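Local coordinates for protein nicotinate-nucleotide pyrophosphorylase (Francisella tularensis subsp. tularensis, PDB 3TQV) that probably converts quinolinate and phosphoribosyl diphosphate into nicotinate mononucleotide, carbon dioxide and diphosphate, a step in the biosynthesis of NAD, at residues R21-R24 / E25-E29; N65-I68 / N69-K73; N163-I166 / G167-D170; N212-A216 / A217-I221; S237-R240 / G241-L245. All blocks are in the same frame, centred on the assembly; numbering follows the deposited sequence.

Interaction 1. Residues R21-R24 / E25-E29; sequences RLVR and ESLAE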
loop_
_atom_site.group_PDB
_atom_site.type_symbol
_atom_site.label_atom_id
_atom_site.label_comp_id
_atom_site.label_asym_id
_atom_site.label_seq_id
_atom_site.Cartn_x
_atom_site.Cartn_y
_atom_site.Cartn_z
ATOM N N ARG B 21 6.971 5.893 15.019
ATOM C CA ARG B 21 8.065 5.360 14.213
ATOM C C ARG B 21 7.770 5.426 12.719
ATOM O O ARG B 21 8.651 5.704 11.908
ATOM C CB ARG B 21 8.361 3.919 14.604
ATOM C CG ARG B 21 9.525 3.331 13.867
ATOM C CD ARG B 21 9.204 1.921 13.457
ATOM N NE ARG B 21 8.935 1.079 14.617
ATOM C CZ ARG B 21 8.249 -0.061 14.565
ATOM N NH1 ARG B 21 7.743 -0.482 13.414
ATOM N NH2 ARG B 21 8.051 -0.767 15.669
ATOM N N LEU B 22 6.523 5.151 12.366
ATOM C CA LEU B 22 6.083 5.209 10.988
ATOM C C LEU B 22 6.123 6.639 10.427
ATOM O O LEU B 22 6.422 6.852 9.256
ATOM C CB LEU B 22 4.673 4.636 10.883
ATOM C CG LEU B 22 4.577 3.177 10.440
ATOM C CD1 LEU B 22 3.156 2.657 10.592
ATOM C CD2 LEU B 22 5.065 3.030 9.003
ATOM N N VAL B 23 5.807 7.616 11.266
ATOM C CA VAL B 23 5.839 9.006 10.847
ATOM C C VAL B 23 7.284 9.437 10.672
ATOM O O VAL B 23 7.679 9.878 9.604
ATOM C CB VAL B 23 5.085 9.916 11.850
ATOM C CG1 VAL B 23 5.415 11.388 11.617
ATOM C CG2 VAL B 23 3.586 9.670 11.745
ATOM N N ARG B 24 8.062 9.290 11.734
ATOM C CA ARG B 24 9.505 9.527 11.723
ATOM C C ARG B 24 10.206 9.061 10.428
ATOM O O ARG B 24 10.786 9.865 9.698
ATOM C CB ARG B 24 10.115 8.833 12.940
ATOM C CG ARG B 24 11.622 8.903 13.035
ATOM C CD ARG B 24 12.037 10.003 13.971
ATOM N NE ARG B 24 11.360 9.907 15.263
ATOM C CZ ARG B 24 11.089 10.954 16.044
ATOM N NH1 ARG B 24 11.434 12.182 15.659
ATOM N NH2 ARG B 24 10.469 10.776 17.209
ATOM N N GLU B 25 10.156 7.760 10.160
ATOM C CA GLU B 25 10.732 7.182 8.949
ATOM C C GLU B 25 10.164 7.787 7.638
ATOM O O GLU B 25 10.879 7.921 6.646
ATOM C CB GLU B 25 10.558 5.659 8.965
ATOM C CG GLU B 25 11.474 4.940 9.938
ATOM C CD GLU B 25 10.991 3.526 10.267
ATOM O OE1 GLU B 25 10.082 3.027 9.563
ATOM O OE2 GLU B 25 11.506 2.918 11.239
ATOM N N SER B 26 8.881 8.145 7.649
ATOM C CA SER B 26 8.219 8.815 6.518
ATOM C C SER B 26 8.754 10.205 6.253
ATOM O O SER B 26 8.828 10.641 5.118
ATOM C CB SER B 26 6.729 8.961 6.801
ATOM O OG SER B 26 5.990 8.006 6.078
ATOM N N LEU B 27 9.072 10.921 7.318
ATOM C CA LEU B 27 9.511 12.299 7.211
ATOM C C LEU B 27 10.928 12.310 6.689
ATOM O O LEU B 27 11.288 13.114 5.830
ATOM C CB LEU B 27 9.453 12.982 8.586
ATOM C CG LEU B 27 8.079 13.263 9.190
ATOM C CD1 LEU B 27 8.226 13.913 10.548
ATOM C CD2 LEU B 27 7.267 14.157 8.263
ATOM N N ALA B 28 11.729 11.403 7.231
ATOM C CA ALA B 28 13.118 11.253 6.856
ATOM C C ALA B 28 13.267 10.967 5.354
ATOM O O ALA B 28 13.897 11.734 4.622
ATOM C CB ALA B 28 13.752 10.133 7.684
ATOM N N GLU B 29 12.684 9.862 4.901
ATOM C CA GLU B 29 12.821 9.442 3.520
ATOM C C GLU B 29 12.464 10.582 2.578
ATOM O O GLU B 29 12.918 10.617 1.429
ATOM C CB GLU B 29 11.913 8.244 3.242
ATOM C CG GLU B 29 10.429 8.590 3.073
ATOM C CD GLU B 29 9.532 7.363 2.888
ATOM O OE1 GLU B 29 8.312 7.507 3.066
ATOM O OE2 GLU B 29 10.032 6.262 2.562
#
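Arg21 and Glu25, one helical turn apart, lie side by side with their side chains running the same way. Arg21 turns CG away from its own backbone nitrogen (chi1 -177°) and lays its aliphatic part against the carboxylate: OE2 of Glu25 sits 3.3 Å from CG of Arg21. The charged ends do not meet, since NE of Arg21 stays 4.6 Å from OE2 of Glu25 while the chain bends beyond CG. The guanidinium and carboxylate planes are only 28° apart, and any attraction between the charges is probably weak at this distance. On another side of the helix Val23 and Leu27 form an apolar pair, again pointing the same way, with CG1 of Val23 3.9 Å from CD1 of Leu27. Backbone bonds from Glu25, Ser26, Leu27 and Ala28 to the carbonyls four residues earlier keep both pairs in step.

The Arg21–Glu25 side looks to the second subunit, where Glu25 has a long, weak ion pair with Arg21 of that subunit; Glu29 bonds to the amides of its Gly147 and Arg149. The Val23–Leu27 ridge faces helix 61-71, where Val23 meets Val67 and Leu27 meets Gln70, and Ser26 and Leu27 pack on Thr109 of helix 100-130.

Interaction 2. Residues N65-I68 / N69-K73; sequences NEVI and NQLDK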
loop_
_atom_site.group_PDB
_atom_site.type_symbol
_atom_site.label_atom_id
_atom_site.label_comp_id
_atom_site.label_asym_id
_atom_site.label_seq_id
_atom_site.Cartn_x
_atom_site.Cartn_y
_atom_site.Cartn_z
ATOM N N ASN B 65 -1.680 14.096 13.011
ATOM C CA ASN B 65 -1.319 14.713 14.279
ATOM C C ASN B 65 0.155 14.504 14.613
ATOM O O ASN B 65 0.834 15.421 15.091
ATOM C CB ASN B 65 -2.181 14.145 15.412
ATOM C CG ASN B 65 -3.615 14.686 15.407
ATOM O OD1 ASN B 65 -3.935 15.647 14.706
ATOM N ND2 ASN B 65 -4.478 14.070 16.207
ATOM N N GLU B 66 0.648 13.292 14.369
ATOM C CA GLU B 66 1.998 12.955 14.773
ATOM C C GLU B 66 3.013 13.616 13.855
ATOM O O GLU B 66 4.085 14.029 14.308
ATOM C CB GLU B 66 2.184 11.438 14.855
ATOM C CG GLU B 66 3.567 10.974 15.329
ATOM C CD GLU B 66 4.041 11.690 16.585
ATOM O OE1 GLU B 66 3.200 12.293 17.299
ATOM O OE2 GLU B 66 5.261 11.650 16.860
ATOM N N VAL B 67 2.664 13.740 12.575
ATOM C CA VAL B 67 3.470 14.516 11.632
ATOM C C VAL B 67 3.610 15.958 12.109
ATOM O O VAL B 67 4.722 16.459 12.254
ATOM C CB VAL B 67 2.875 14.507 10.207
ATOM C CG1 VAL B 67 3.717 15.354 9.270
ATOM C CG2 VAL B 67 2.750 13.090 9.675
ATOM N N ILE B 68 2.489 16.635 12.348
ATOM C CA ILE B 68 2.531 17.992 12.907
ATOM C C ILE B 68 3.475 18.058 14.107
ATOM O O ILE B 68 4.433 18.838 14.133
ATOM C CB ILE B 68 1.137 18.474 13.374
ATOM C CG1 ILE B 68 0.254 18.769 12.176
ATOM C CG2 ILE B 68 1.245 19.726 14.231
ATOM C CD1 ILE B 68 1.048 19.049 10.922
ATOM N N ASN B 69 3.180 17.216 15.091
ATOM C CA ASN B 69 3.914 17.141 16.343
ATOM C C ASN B 69 5.420 17.028 16.164
ATOM O O ASN B 69 6.192 17.673 16.890
ATOM C CB ASN B 69 3.415 15.940 17.141
ATOM C CG ASN B 69 3.979 15.904 18.538
ATOM O OD1 ASN B 69 4.551 14.899 18.972
ATOM N ND2 ASN B 69 3.831 17.012 19.251
ATOM N N GLN B 70 5.830 16.197 15.209
ATOM C CA GLN B 70 7.248 15.967 14.954
ATOM C C GLN B 70 7.924 17.099 14.175
ATOM O O GLN B 70 9.112 17.352 14.353
ATOM C CB GLN B 70 7.466 14.622 14.267
ATOM C CG GLN B 70 7.396 13.425 15.208
ATOM C CD GLN B 70 7.594 12.086 14.489
ATOM O OE1 GLN B 70 6.967 11.071 14.834
ATOM N NE2 GLN B 70 8.472 12.079 13.491
ATOM N N LEU B 71 7.175 17.788 13.324
ATOM C CA LEU B 71 7.759 18.869 12.534
ATOM C C LEU B 71 7.787 20.232 13.230
ATOM O O LEU B 71 8.787 20.941 13.191
ATOM C CB LEU B 71 7.034 19.010 11.200
ATOM C CG LEU B 71 7.439 18.038 10.105
ATOM C CD1 LEU B 71 6.808 18.452 8.783
ATOM C CD2 LEU B 71 8.943 18.003 9.993
ATOM N N ASP B 72 6.675 20.598 13.849
ATOM C CA ASP B 72 6.498 21.932 14.372
ATOM C C ASP B 72 5.268 21.918 15.284
ATOM O O ASP B 72 4.141 22.065 14.820
ATOM C CB ASP B 72 6.298 22.916 13.208
ATOM C CG ASP B 72 6.236 24.369 13.667
ATOM O OD1 ASP B 72 6.035 24.605 14.881
ATOM O OD2 ASP B 72 6.391 25.277 12.823
ATOM N N LYS B 73 5.482 21.733 16.582
ATOM C CA LYS B 73 4.372 21.701 17.531
ATOM C C LYS B 73 3.539 22.991 17.486
ATOM O O LYS B 73 2.425 23.034 18.004
ATOM C CB LYS B 73 4.881 21.441 18.954
ATOM C CG LYS B 73 5.769 20.219 19.097
ATOM C CD LYS B 73 5.816 19.740 20.540
ATOM C CE LYS B 73 6.869 18.651 20.745
ATOM N NZ LYS B 73 6.693 17.469 19.827
#
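Asn69, Gln70, Leu71 and Asp72 each give their backbone N-H to the carbonyl four residues earlier, so the helix stays regular through Leu71 and Asp72 is the first residue to leave it. The last of these bonds is nearly straight, from Asp72 N to Ile68 O (2.9 Å, 174°), and Ile68 O also receives a weak bond from Leu71 N. Glu66 reaches forward along the helix: its CG swings beside the carbonyl carbon (chi1 -178°), the chain bends at chi2, and OE2 of Glu66 comes 3.2 Å from CG of Gln70. Its carboxylate is turned 65° from the Gln70 amide plane. This is the C-terminal end of helix 61-71 in the N-terminal domain, where Asp72 OD1 takes the N-H of Asn74 in the manner of an Asx turn and OD2 bonds to Ser102. Beyond the turn the chain of Lys73 folds back, and its NZ bonds to Asn69 O at 3.0 Å from above the carbonyl plane. On the inner side CG1 of Val67 lies 4.4 Å from CD1 of Leu71, and these residues rest on Ile110 and Ala106 of helix 100-130. Asn65, nearly two turns before Asp72, bonds through OD1 to Trp79 NE1.

Interaction 3. Residues N163-I166 / G167-D170; sequences NHRI and GLFD. With PO4 (phosphate ion), chain F.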
loop_
_atom_site.group_PDB
_atom_site.type_symbol
_atom_site.label_atom_id
_atom_site.label_comp_id
_atom_site.label_asym_id
_atom_site.label_seq_id
_atom_site.Cartn_x
_atom_site.Cartn_y
_atom_site.Cartn_z
ATOM N N ASN B 163 -11.650 -7.582 12.983
ATOM C CA ASN B 163 -10.318 -8.134 12.857
ATOM C C ASN B 163 -10.236 -9.643 13.051
ATOM O O ASN B 163 -10.469 -10.157 14.138
ATOM C CB ASN B 163 -9.378 -7.445 13.846
ATOM C CG ASN B 163 -9.263 -5.941 13.606
ATOM O OD1 ASN B 163 -9.252 -5.484 12.465
ATOM N ND2 ASN B 163 -9.175 -5.168 14.686
ATOM N N HIS B 164 -9.889 -10.349 11.981
ATOM C CA HIS B 164 -9.361 -11.704 12.078
ATOM C C HIS B 164 -8.064 -11.584 12.876
ATOM O O HIS B 164 -7.678 -10.485 13.251
ATOM C CB HIS B 164 -9.083 -12.229 10.679
ATOM C CG HIS B 164 -8.676 -13.666 10.630
ATOM N ND1 HIS B 164 -9.562 -14.697 10.840
ATOM C CD2 HIS B 164 -7.486 -14.243 10.358
ATOM C CE1 HIS B 164 -8.932 -15.849 10.717
ATOM N NE2 HIS B 164 -7.672 -15.602 10.417
ATOM N N ARG B 165 -7.387 -12.691 13.142
ATOM C CA ARG B 165 -6.240 -12.632 14.043
ATOM C C ARG B 165 -5.231 -11.562 13.611
ATOM O O ARG B 165 -5.046 -11.321 12.424
ATOM C CB ARG B 165 -5.570 -13.998 14.152
ATOM C CG ARG B 165 -5.174 -14.581 12.819
ATOM C CD ARG B 165 -4.323 -15.825 12.970
ATOM N NE ARG B 165 -3.707 -16.202 11.698
ATOM C CZ ARG B 165 -2.815 -17.179 11.539
ATOM N NH1 ARG B 165 -2.410 -17.907 12.577
ATOM N NH2 ARG B 165 -2.332 -17.421 10.323
ATOM N N ILE B 166 -4.579 -10.909 14.565
ATOM C CA ILE B 166 -3.544 -9.946 14.210
ATOM C C ILE B 166 -2.339 -10.589 13.516
ATOM O O ILE B 166 -1.783 -10.006 12.584
ATOM C CB ILE B 166 -3.037 -9.135 15.428
ATOM C CG1 ILE B 166 -4.214 -8.515 16.180
ATOM C CG2 ILE B 166 -2.004 -8.082 14.985
ATOM C CD1 ILE B 166 -5.237 -7.840 15.267
ATOM N N GLY B 167 -1.929 -11.774 13.963
ATOM C CA GLY B 167 -0.718 -12.377 13.432
ATOM C C GLY B 167 -0.523 -13.869 13.611
ATOM O O GLY B 167 -1.481 -14.644 13.526
ATOM N N LEU B 168 0.723 -14.284 13.837
ATOM C CA LEU B 168 1.012 -15.706 14.015
ATOM C C LEU B 168 1.000 -16.116 15.496
ATOM O O LEU B 168 1.119 -17.298 15.829
ATOM C CB LEU B 168 2.343 -16.083 13.349
ATOM C CG LEU B 168 2.452 -15.897 11.824
ATOM C CD1 LEU B 168 3.909 -15.864 11.353
ATOM C CD2 LEU B 168 1.649 -16.941 11.036
ATOM N N PHE B 169 0.819 -15.136 16.377
ATOM C CA PHE B 169 0.954 -15.359 17.813
ATOM C C PHE B 169 -0.372 -15.378 18.597
ATOM O O PHE B 169 -0.531 -16.162 19.527
ATOM C CB PHE B 169 1.888 -14.305 18.402
ATOM C CG PHE B 169 1.447 -12.906 18.126
ATOM C CD1 PHE B 169 0.514 -12.288 18.944
ATOM C CD2 PHE B 169 1.944 -12.216 17.035
ATOM C CE1 PHE B 169 0.093 -11.010 18.684
ATOM C CE2 PHE B 169 1.538 -10.930 16.763
ATOM C CZ PHE B 169 0.609 -10.322 17.588
ATOM N N ASP B 170 -1.317 -14.517 18.240
ATOM C CA ASP B 170 -2.546 -14.396 19.028
ATOM C C ASP B 170 -3.597 -15.483 18.757
ATOM O O ASP B 170 -4.564 -15.629 19.513
ATOM C CB ASP B 170 -3.165 -12.987 18.885
ATOM C CG ASP B 170 -3.316 -12.531 17.422
ATOM O OD1 ASP B 170 -2.687 -13.120 16.518
ATOM O OD2 ASP B 170 -4.055 -11.556 17.185
HETATM P P PO4 F . -4.385 -15.206 8.037
HETATM O O1 PO4 F . -5.596 -15.995 7.644
HETATM O O2 PO4 F . -4.284 -13.954 7.210
HETATM O O3 PO4 F . -4.474 -14.853 9.489
HETATM O O4 PO4 F . -3.164 -16.051 7.831
#
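Asp170 turns its carboxylate back onto Ile166 and Gly167 by placing CG between its own backbone N and carbonyl carbon (chi1 50°). Arg165 adopts the same first torsion, 55°, and is then extended as far as NE, which carries its guanidinium to the bound phosphate. The carboxylate spans two successive amides. OD2 of Asp170 receives the N-H of Ile166 at 2.7 Å on its syn lone pair. Gly167 N bonds to OD1 of Asp170 at 3.0 Å, somewhat out of the carboxylate plane. The loop is thus closed by one side chain holding two backbone donors.

Gly167 O lies over one face of the Arg165 guanidinium, 3.3 Å from NE but without a hydrogen bond, while the edge faces the phosphate. There NE of Arg165 reaches O3 of the phosphate at 2.7 Å in a practically straight bond (178°), and NH2 reaches O4 at 3.0 Å. NH1 is held by Ala171 O, which helps to fix the rotation of the group, and Arg142 N also bonds to the phosphate. The ion probably came from the crystallisation liquor; it lies in the pocket of this phosphoribosyltransferase where Arg165, Arg142 and Lys175 are predicted to bind substrate.

Interaction 4. Residues N212-A216 / A217-I221; sequences NQAIA and AKADI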
loop_
_atom_site.group_PDB
_atom_site.type_symbol
_atom_site.label_atom_id
_atom_site.label_comp_id
_atom_site.label_asym_id
_atom_site.label_seq_id
_atom_site.Cartn_x
_atom_site.Cartn_y
_atom_site.Cartn_z
ATOM N N ASN B 212 -16.332 -31.637 8.926
ATOM C CA ASN B 212 -16.837 -32.541 9.944
ATOM C C ASN B 212 -15.745 -32.910 10.940
ATOM O O ASN B 212 -15.955 -32.902 12.153
ATOM C CB ASN B 212 -17.486 -33.769 9.299
ATOM C CG ASN B 212 -18.781 -33.423 8.585
ATOM O OD1 ASN B 212 -19.441 -32.454 8.942
ATOM N ND2 ASN B 212 -19.140 -34.195 7.567
ATOM N N GLN B 213 -14.565 -33.195 10.411
ATOM C CA GLN B 213 -13.408 -33.457 11.244
ATOM C C GLN B 213 -13.154 -32.321 12.238
ATOM O O GLN B 213 -13.053 -32.534 13.445
ATOM C CB GLN B 213 -12.170 -33.664 10.369
ATOM C CG GLN B 213 -12.177 -34.958 9.567
ATOM C CD GLN B 213 -10.865 -35.184 8.837
ATOM O OE1 GLN B 213 -10.842 -35.364 7.627
ATOM N NE2 GLN B 213 -9.770 -35.173 9.576
ATOM N N ALA B 214 -13.046 -31.109 11.715
ATOM C CA ALA B 214 -12.667 -29.966 12.523
ATOM C C ALA B 214 -13.749 -29.699 13.551
ATOM O O ALA B 214 -13.461 -29.292 14.679
ATOM C CB ALA B 214 -12.430 -28.760 11.648
ATOM N N ILE B 215 -14.996 -29.946 13.157
ATOM C CA ILE B 215 -16.132 -29.870 14.075
ATOM C C ILE B 215 -16.025 -30.966 15.132
ATOM O O ILE B 215 -16.226 -30.717 16.323
ATOM C CB ILE B 215 -17.466 -29.999 13.304
ATOM C CG1 ILE B 215 -17.810 -28.670 12.636
ATOM C CG2 ILE B 215 -18.601 -30.480 14.214
ATOM C CD1 ILE B 215 -19.064 -28.707 11.824
ATOM N N ALA B 216 -15.691 -32.176 14.682
ATOM C CA ALA B 216 -15.540 -33.322 15.570
ATOM C C ALA B 216 -14.377 -33.122 16.526
ATOM O O ALA B 216 -14.393 -33.630 17.639
ATOM C CB ALA B 216 -15.348 -34.599 14.760
ATOM N N ALA B 217 -13.374 -32.376 16.076
ATOM C CA ALA B 217 -12.173 -32.116 16.871
ATOM C C ALA B 217 -12.367 -30.901 17.765
ATOM O O ALA B 217 -11.450 -30.478 18.455
ATOM C CB ALA B 217 -10.967 -31.921 15.972
ATOM N N LYS B 218 -13.574 -30.353 17.731
ATOM C CA LYS B 218 -13.957 -29.240 18.588
ATOM C C LYS B 218 -13.119 -27.968 18.365
ATOM O O LYS B 218 -12.610 -27.353 19.314
ATOM C CB LYS B 218 -13.983 -29.678 20.052
ATOM C CG LYS B 218 -14.871 -30.888 20.280
ATOM C CD LYS B 218 -15.261 -31.073 21.735
ATOM C CE LYS B 218 -16.347 -32.136 21.856
ATOM N NZ LYS B 218 -17.567 -31.794 21.073
ATOM N N ALA B 219 -13.003 -27.589 17.092
ATOM C CA ALA B 219 -12.458 -26.290 16.689
ATOM C C ALA B 219 -13.356 -25.125 17.128
ATOM O O ALA B 219 -14.525 -25.307 17.446
ATOM C CB ALA B 219 -12.232 -26.242 15.160
ATOM N N ASP B 220 -12.795 -23.924 17.127
ATOM C CA ASP B 220 -13.553 -22.733 17.482
ATOM C C ASP B 220 -14.178 -22.022 16.280
ATOM O O ASP B 220 -15.198 -21.354 16.398
ATOM C CB ASP B 220 -12.655 -21.778 18.245
ATOM C CG ASP B 220 -12.373 -22.264 19.614
ATOM O OD1 ASP B 220 -13.351 -22.587 20.318
ATOM O OD2 ASP B 220 -11.186 -22.346 19.981
ATOM N N ILE B 221 -13.543 -22.152 15.129
ATOM C CA ILE B 221 -14.058 -21.552 13.924
ATOM C C ILE B 221 -13.389 -22.258 12.760
ATOM O O ILE B 221 -12.323 -22.852 12.904
ATOM C CB ILE B 221 -13.823 -20.015 13.898
ATOM C CG1 ILE B 221 -14.277 -19.421 12.563
ATOM C CG2 ILE B 221 -12.360 -19.676 14.182
ATOM C CD1 ILE B 221 -13.891 -17.970 12.400
#
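Ala214 and Ala219 meet where helix 208-216 ends, their CB atoms 4.3 Å apart, and the backbone bonds around them set out a Schellman motif. Lys218 takes a positive phi of 61°, which turns the chain so that two amides beyond the helix reach back into its final turn. The longer of the two loops is closed by Ala219 N, bonded to Ala214 O at 3.0 Å. Inside it Lys218 N reaches Ile215 O, also at 3.0 Å, but the donor stands well above that carbonyl plane, 69° out of it, and so misses the lone pairs. Ala214 O is taken by Ala219 N; Lys218 N lies 3.2 Å from the same oxygen, at too poor an angle for a bond. One step earlier the ordinary helical pattern still holds, with Ala217 N bonded to Gln213 O at 2.7 Å and Ala216 N to Asn212 O. The alanine pair is the apolar contact expected of this motif, linking the residues on either side of the turn. Lys218 directs its side chain outward to an exposed position.

After the turn the chain runs into strand 221-225. Asp220 OD2 bonds to Val201 N, and Ala214 and Ala219 both rest on Val203 of strand 200-205. Ala217 touches Val189 of helix 185-195, and Ile215 packs on Ile238 of helix 229-239.

Interaction 5. Residues S237-R240 / G241-L245; sequences SIAR and GKVAL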
loop_
_atom_site.group_PDB
_atom_site.type_symbol
_atom_site.label_atom_id
_atom_site.label_comp_id
_atom_site.label_asym_id
_atom_site.label_seq_id
_atom_site.Cartn_x
_atom_site.Cartn_y
_atom_site.Cartn_z
ATOM N N SER B 237 -25.660 -25.457 7.422
ATOM C CA SER B 237 -26.524 -26.425 8.113
ATOM C C SER B 237 -25.738 -27.264 9.111
ATOM O O SER B 237 -26.136 -27.412 10.272
ATOM C CB SER B 237 -27.230 -27.368 7.135
ATOM O OG SER B 237 -28.310 -26.729 6.486
ATOM N N ILE B 238 -24.627 -27.822 8.646
ATOM C CA ILE B 238 -23.779 -28.651 9.487
ATOM C C ILE B 238 -23.258 -27.893 10.705
ATOM O O ILE B 238 -23.134 -28.467 11.786
ATOM C CB ILE B 238 -22.593 -29.229 8.667
ATOM C CG1 ILE B 238 -23.122 -30.176 7.583
ATOM C CG2 ILE B 238 -21.586 -29.934 9.566
ATOM C CD1 ILE B 238 -22.052 -30.734 6.683
ATOM N N ALA B 239 -22.972 -26.607 10.534
ATOM C CA ALA B 239 -22.199 -25.892 11.544
ATOM C C ALA B 239 -23.067 -25.130 12.521
ATOM O O ALA B 239 -22.612 -24.754 13.606
ATOM C CB ALA B 239 -21.153 -24.954 10.888
ATOM N N ARG B 240 -24.317 -24.900 12.129
ATOM C CA ARG B 240 -25.248 -24.142 12.944
ATOM C C ARG B 240 -25.246 -24.664 14.375
ATOM O O ARG B 240 -25.560 -25.832 14.631
ATOM C CB ARG B 240 -26.645 -24.209 12.342
ATOM C CG ARG B 240 -27.642 -23.281 13.001
ATOM C CD ARG B 240 -29.086 -23.591 12.615
ATOM N NE ARG B 240 -29.282 -23.837 11.185
ATOM C CZ ARG B 240 -29.126 -22.931 10.224
ATOM N NH1 ARG B 240 -28.739 -21.692 10.524
ATOM N NH2 ARG B 240 -29.340 -23.275 8.956
ATOM N N GLY B 241 -24.851 -23.788 15.292
ATOM C CA GLY B 241 -24.798 -24.089 16.709
ATOM C C GLY B 241 -23.551 -24.831 17.146
ATOM O O GLY B 241 -23.345 -25.068 18.335
ATOM N N LYS B 242 -22.717 -25.207 16.183
ATOM C CA LYS B 242 -21.530 -26.003 16.472
ATOM C C LYS B 242 -20.264 -25.152 16.419
ATOM O O LYS B 242 -19.704 -24.803 17.461
ATOM C CB LYS B 242 -21.420 -27.166 15.489
ATOM C CG LYS B 242 -22.631 -28.074 15.454
ATOM C CD LYS B 242 -22.448 -29.292 16.344
ATOM C CE LYS B 242 -23.434 -30.376 15.957
ATOM N NZ LYS B 242 -24.772 -29.795 15.641
ATOM N N VAL B 243 -19.808 -24.838 15.204
ATOM C CA VAL B 243 -18.662 -23.948 15.013
ATOM C C VAL B 243 -19.049 -22.706 14.247
ATOM O O VAL B 243 -19.983 -22.712 13.450
ATOM C CB VAL B 243 -17.527 -24.592 14.209
ATOM C CG1 VAL B 243 -16.716 -25.515 15.079
ATOM C CG2 VAL B 243 -18.091 -25.305 12.995
ATOM N N ALA B 244 -18.303 -21.644 14.508
ATOM C CA ALA B 244 -18.353 -20.424 13.734
ATOM C C ALA B 244 -17.790 -20.725 12.341
ATOM O O ALA B 244 -16.890 -21.550 12.193
ATOM C CB ALA B 244 -17.533 -19.367 14.437
ATOM N N LEU B 245 -18.337 -20.083 11.315
ATOM C CA LEU B 245 -17.871 -20.306 9.943
ATOM C C LEU B 245 -17.404 -19.004 9.306
ATOM O O LEU B 245 -18.089 -17.971 9.401
ATOM C CB LEU B 245 -18.973 -20.898 9.060
ATOM C CG LEU B 245 -19.344 -22.374 9.111
ATOM C CD1 LEU B 245 -20.403 -22.652 8.055
ATOM C CD2 LEU B 245 -18.135 -23.272 8.901
#
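Ala239 O is gripped by two amides of the following turn: Lys242 N at 2.6 Å and, less favourably, Val243 N at 3.2 Å, a weak bond with an N-H...O angle of only 127°. The turn belongs to the beta-alpha-beta unit of strand 221-225, helix 229-239 and strand 244-248 in the barrel-like C-terminal domain, and carries the chain from the helix to its third element. Arg240 is the first residue to leave helical geometry. Gly241 follows with a positive phi of 82°, a conformation glycine adopts readily. CB of Lys242 lies 3.3 Å from Ala239 O. CG of Lys242 stands beside its own backbone N (chi1 -56°), 3.7 Å from Ile238 O, at the end of the helix.

The apolar half of the contact centres on the methyl of Ala239, buried between helix and strand. Val243 and Leu245, two residues apart, both close on it. Leu245 is anchored in the sheet by backbone bonding with Phe266, and its N-H goes to Asp265 OD2, while its side chain packs on Leu211 of helix 208-216 and on Val222 and Leu224 of strand 221-225. CG2 of Val243 lies 3.7 Å from CB of Ala239, and CG of Leu245 lies 3.6 Å from that same methyl.

From the N terminus the five contacts follow in series; none encloses or crosses another, and each closes only a turn or short loop of its own. Interaction 1, within helix 16-31, and interaction 2, at the end of helix 61-71, touch through Val23, Arg24 and Leu27 against Val67 and Gln70, tying the two helices together. Interaction 3 lies in the loop before strand 171-174 and, like interaction 1, touches the second subunit. Interactions 4 and 5 finish neighbouring helices of the C-terminal domain and lead into adjacent parallel strands; they touch through Ile215 on Val243 and Ile221 on Ala244. Centres of interactions 1 and 4 are about 45 Å apart.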